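Local coordinates for porin B (PDB 4GEY), which forms an outer-membrane beta-barrel channel that probably admits sugars such as glucose, which is bound in the crystal, at residues A[152-160]-A[173-184]. The protein carries 2 engineered substitutions. Numbering follows the deposited sequence.
Sequences FGEGEDFNS and SQVGNWVGGIWY
Ser173 turns its hydroxyl onto the side-chain carbonyl of Asn159: Ser173 OG donates to Asn159 OD1 at 2.5 Å, tilted somewhat from the carbonyl plane. The same OG accepts a weak capping bond from Gly176 N in the turn leading into helix 175-178. A chi1 of -176° swings the Asn159 amide away from its own backbone N and toward Ser173 and Val175. A water bridges Gln174 N and Asn159 O. Val175 N gives Asn159 OD1 its second bond, 3.0 Å long and fairly straight at 160°, while Val175 CG2 crosses the Asn159 amide obliquely, closest to its OD1. Next to last in the segment, the Trp183 indole lies between the segments: Val175 CG1 and Gly176 N meet one face, and Glu154 CB presses on the opposite one, a CH-pi contact 3.5 Å from the centroid of the five-membered ring. Phe158 CB touches Trp183 CH2, and Trp183 NE1 bonds Asn185 OD1, in the glucose pocket. An alanine in place of Trp183 would probably open a gap between Glu154 and Val175 and leave Asn185 OD1 without this donor. Tyr184 N donates to Glu154 OE1 (3.2 Å) from above the carboxylate plane; the tyrosine side chain comes within about 5 Å of the bound glucose. Asn159 OD1, gripped twice, and Glu154, carboxylate acceptor and methylene together, thus fasten loop 152-160 to the helix-bearing segment 173-184 beside the sugar.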
loop_
_atom_site.group_PDB
_atom_site.type_symbol
_atom_site.label_atom_id
_atom_site.label_comp_id
_atom_site.label_asym_id
_atom_site.label_seq_id
_atom_site.Cartn_x
_atom_site.Cartn_y
_atom_site.Cartn_z
ATOM N N PHE A 152 8.044 8.977 8.221
ATOM C CA PHE A 152 7.786 7.993 7.175
ATOM C C PHE A 152 6.481 7.248 7.480
ATOM O O PHE A 152 5.883 7.452 8.530
ATOM C CB PHE A 152 8.969 7.015 7.011
ATOM C CG PHE A 152 9.529 6.472 8.312
ATOM C CD1 PHE A 152 10.336 7.254 9.129
ATOM C CD2 PHE A 152 9.279 5.167 8.694
ATOM C CE1 PHE A 152 10.845 6.755 10.312
ATOM C CE2 PHE A 152 9.799 4.657 9.867
ATOM C CZ PHE A 152 10.576 5.456 10.675
ATOM N N GLY A 153 6.024 6.401 6.566
ATOM C CA GLY A 153 4.816 5.621 6.793
ATOM C C GLY A 153 5.143 4.213 7.265
ATOM O O GLY A 153 6.246 3.723 7.016
ATOM N N GLU A 154 4.194 3.565 7.941
ATOM C CA GLU A 154 4.430 2.250 8.538
ATOM C C GLU A 154 4.873 1.203 7.496
ATOM O O GLU A 154 5.723 0.333 7.774
ATOM C CB GLU A 154 3.186 1.752 9.293
ATOM C CG GLU A 154 2.849 2.447 10.628
ATOM C CD GLU A 154 2.014 3.712 10.458
ATOM O OE1 GLU A 154 1.878 4.194 9.301
ATOM O OE2 GLU A 154 1.487 4.223 11.476
ATOM N N GLY A 155 4.317 1.313 6.291
ATOM C CA GLY A 155 4.518 0.305 5.267
ATOM C C GLY A 155 5.923 0.251 4.728
ATOM O O GLY A 155 6.314 -0.724 4.086
ATOM N N GLU A 156 6.684 1.304 4.983
ATOM C CA GLU A 156 8.062 1.392 4.532
ATOM C C GLU A 156 8.977 0.381 5.247
ATOM O O GLU A 156 9.982 -0.045 4.685
ATOM C CB GLU A 156 8.559 2.825 4.730
ATOM C CG GLU A 156 10.021 3.059 4.427
ATOM C CD GLU A 156 10.387 4.526 4.445
ATOM O OE1 GLU A 156 9.667 5.326 3.817
ATOM O OE2 GLU A 156 11.396 4.883 5.084
ATOM N N ASP A 157 8.635 0.002 6.482
ATOM C CA ASP A 157 9.406 -1.012 7.204
ATOM C C ASP A 157 8.565 -2.217 7.586
ATOM O O ASP A 157 9.048 -3.347 7.639
ATOM C CB ASP A 157 10.030 -0.422 8.469
ATOM C CG ASP A 157 11.035 0.659 8.162
ATOM O OD1 ASP A 157 10.587 1.776 7.814
ATOM O OD2 ASP A 157 12.257 0.389 8.265
ATOM N N PHE A 158 7.294 -1.973 7.858
ATOM C CA PHE A 158 6.432 -3.023 8.373
ATOM C C PHE A 158 5.472 -3.519 7.291
ATOM O O PHE A 158 4.945 -2.714 6.510
ATOM C CB PHE A 158 5.676 -2.499 9.602
ATOM C CG PHE A 158 6.583 -2.091 10.749
ATOM C CD1 PHE A 158 7.081 -0.810 10.836
ATOM C CD2 PHE A 158 6.929 -3.000 11.734
ATOM C CE1 PHE A 158 7.900 -0.440 11.884
ATOM C CE2 PHE A 158 7.746 -2.644 12.771
ATOM C CZ PHE A 158 8.238 -1.361 12.848
ATOM N N ASN A 159 5.275 -4.838 7.216
ATOM C CA ASN A 159 4.246 -5.404 6.340
ATOM C C ASN A 159 4.521 -5.005 4.890
ATOM O O ASN A 159 3.617 -4.906 4.065
ATOM C CB ASN A 159 2.863 -4.919 6.817
ATOM C CG ASN A 159 1.702 -5.526 6.035
ATOM O OD1 ASN A 159 0.758 -4.827 5.663
ATOM N ND2 ASN A 159 1.768 -6.824 5.784
ATOM N N SER A 160 5.791 -4.757 4.593
ATOM C CA SER A 160 6.191 -4.236 3.288
ATOM C C SER A 160 5.972 -5.239 2.169
ATOM O O SER A 160 6.246 -6.426 2.336
ATOM C CB SER A 160 7.654 -3.821 3.322
ATOM O OG SER A 160 7.911 -2.960 4.398
ATOM N N SER A 173 1.745 -2.007 1.611
ATOM C CA SER A 173 1.340 -2.660 2.859
ATOM C C SER A 173 -0.172 -2.806 2.942
ATOM O O SER A 173 -0.902 -1.814 2.969
ATOM C CB SER A 173 1.862 -1.918 4.087
ATOM O OG SER A 173 1.215 -2.402 5.252
ATOM N N GLN A 174 -0.637 -4.048 2.976
ATOM C CA GLN A 174 -2.067 -4.308 2.947
ATOM C C GLN A 174 -2.766 -3.867 4.236
ATOM O O GLN A 174 -3.909 -3.380 4.204
ATOM C CB GLN A 174 -2.321 -5.768 2.607
ATOM C CG GLN A 174 -1.760 -6.120 1.241
ATOM C CD GLN A 174 -2.240 -5.154 0.158
ATOM O OE1 GLN A 174 -3.434 -4.993 -0.056
ATOM N NE2 GLN A 174 -1.307 -4.497 -0.510
ATOM N N VAL A 175 -2.064 -4.002 5.358
ATOM C CA VAL A 175 -2.563 -3.493 6.625
ATOM C C VAL A 175 -2.866 -2.001 6.455
ATOM O O VAL A 175 -3.856 -1.493 6.979
ATOM C CB VAL A 175 -1.559 -3.757 7.780
ATOM C CG1 VAL A 175 -2.018 -3.111 9.074
ATOM C CG2 VAL A 175 -1.376 -5.259 7.978
ATOM N N GLY A 176 -2.034 -1.313 5.678
ATOM C CA GLY A 176 -2.280 0.076 5.349
ATOM C C GLY A 176 -3.544 0.330 4.542
ATOM O O GLY A 176 -4.066 1.440 4.521
ATOM N N ASN A 177 -4.043 -0.691 3.860
ATOM C CA ASN A 177 -5.253 -0.515 3.082
ATOM C C ASN A 177 -6.510 -0.734 3.921
ATOM O O ASN A 177 -7.453 0.051 3.870
ATOM C CB ASN A 177 -5.218 -1.426 1.862
ATOM C CG ASN A 177 -4.132 -1.030 0.886
ATOM O OD1 ASN A 177 -3.791 0.153 0.766
ATOM N ND2 ASN A 177 -3.568 -2.012 0.193
ATOM N N TRP A 178 -6.501 -1.785 4.723
ATOM C CA TRP A 178 -7.709 -2.210 5.414
ATOM C C TRP A 178 -7.873 -1.614 6.814
ATOM O O TRP A 178 -8.948 -1.704 7.415
ATOM C CB TRP A 178 -7.767 -3.745 5.420
ATOM C CG TRP A 178 -7.261 -4.307 4.119
ATOM C CD1 TRP A 178 -6.379 -5.330 3.951
ATOM C CD2 TRP A 178 -7.586 -3.841 2.800
ATOM N NE1 TRP A 178 -6.142 -5.539 2.612
ATOM C CE2 TRP A 178 -6.874 -4.636 1.888
ATOM C CE3 TRP A 178 -8.422 -2.831 2.304
ATOM C CZ2 TRP A 178 -6.967 -4.453 0.523
ATOM C CZ3 TRP A 178 -8.501 -2.650 0.951
ATOM C CH2 TRP A 178 -7.786 -3.454 0.078
ATOM N N VAL A 179 -6.809 -1.009 7.330
ATOM C CA VAL A 179 -6.913 -0.201 8.535
ATOM C C VAL A 179 -6.243 1.145 8.218
ATOM O O VAL A 179 -5.612 1.804 9.042
ATOM C CB VAL A 179 -6.456 -0.994 9.835
ATOM C CG1 VAL A 179 -5.187 -1.753 9.614
ATOM C CG2 VAL A 179 -6.385 -0.116 11.092
ATOM N N GLY A 180 -6.428 1.552 6.968
ATOM C CA GLY A 180 -5.915 2.818 6.479
ATOM C C GLY A 180 -6.498 4.056 7.130
ATOM O O GLY A 180 -6.043 5.163 6.849
ATOM N N GLY A 181 -7.496 3.879 7.997
ATOM C CA GLY A 181 -8.021 4.989 8.771
ATOM C C GLY A 181 -7.048 5.503 9.829
ATOM O O GLY A 181 -7.135 6.668 10.219
ATOM N N ILE A 182 -6.129 4.647 10.296
ATOM C CA ILE A 182 -5.120 5.046 11.293
ATOM C C ILE A 182 -3.672 4.790 10.851
ATOM O O ILE A 182 -2.744 5.470 11.299
ATOM C CB ILE A 182 -5.324 4.344 12.675
ATOM C CG1 ILE A 182 -5.122 2.830 12.544
ATOM C CG2 ILE A 182 -6.692 4.653 13.254
ATOM C CD1 ILE A 182 -5.052 2.102 13.839
ATOM N N TRP A 183 -3.484 3.796 9.991
ATOM C CA TRP A 183 -2.155 3.384 9.534
ATOM C C TRP A 183 -1.999 4.001 8.161
ATOM O O TRP A 183 -2.817 3.768 7.275
ATOM C CB TRP A 183 -2.084 1.842 9.507
ATOM C CG TRP A 183 -0.905 1.166 8.811
ATOM C CD1 TRP A 183 -0.443 1.401 7.544
ATOM C CD2 TRP A 183 -0.104 0.095 9.328
ATOM N NE1 TRP A 183 0.607 0.562 7.255
ATOM C CE2 TRP A 183 0.832 -0.249 8.332
ATOM C CE3 TRP A 183 -0.078 -0.594 10.539
ATOM C CZ2 TRP A 183 1.785 -1.243 8.514
ATOM C CZ3 TRP A 183 0.869 -1.587 10.718
ATOM C CH2 TRP A 183 1.788 -1.900 9.711
ATOM N N TYR A 184 -0.968 4.813 7.981
ATOM C CA TYR A 184 -0.833 5.578 6.743
ATOM C C TYR A 184 0.480 5.290 6.028
ATOM O O TYR A 184 1.532 5.748 6.445
ATOM C CB TYR A 184 -0.894 7.076 7.038
ATOM C CG TYR A 184 -2.039 7.517 7.926
ATOM C CD1 TYR A 184 -3.307 6.954 7.808
ATOM C CD2 TYR A 184 -1.853 8.508 8.878
ATOM C CE1 TYR A 184 -4.356 7.365 8.621
ATOM C CE2 TYR A 184 -2.894 8.927 9.687
ATOM C CZ TYR A 184 -4.136 8.353 9.557
ATOM O OH TYR A 184 -5.159 8.770 10.373
HETATM O O HOH W 1 1.304 -6.404 2.667
#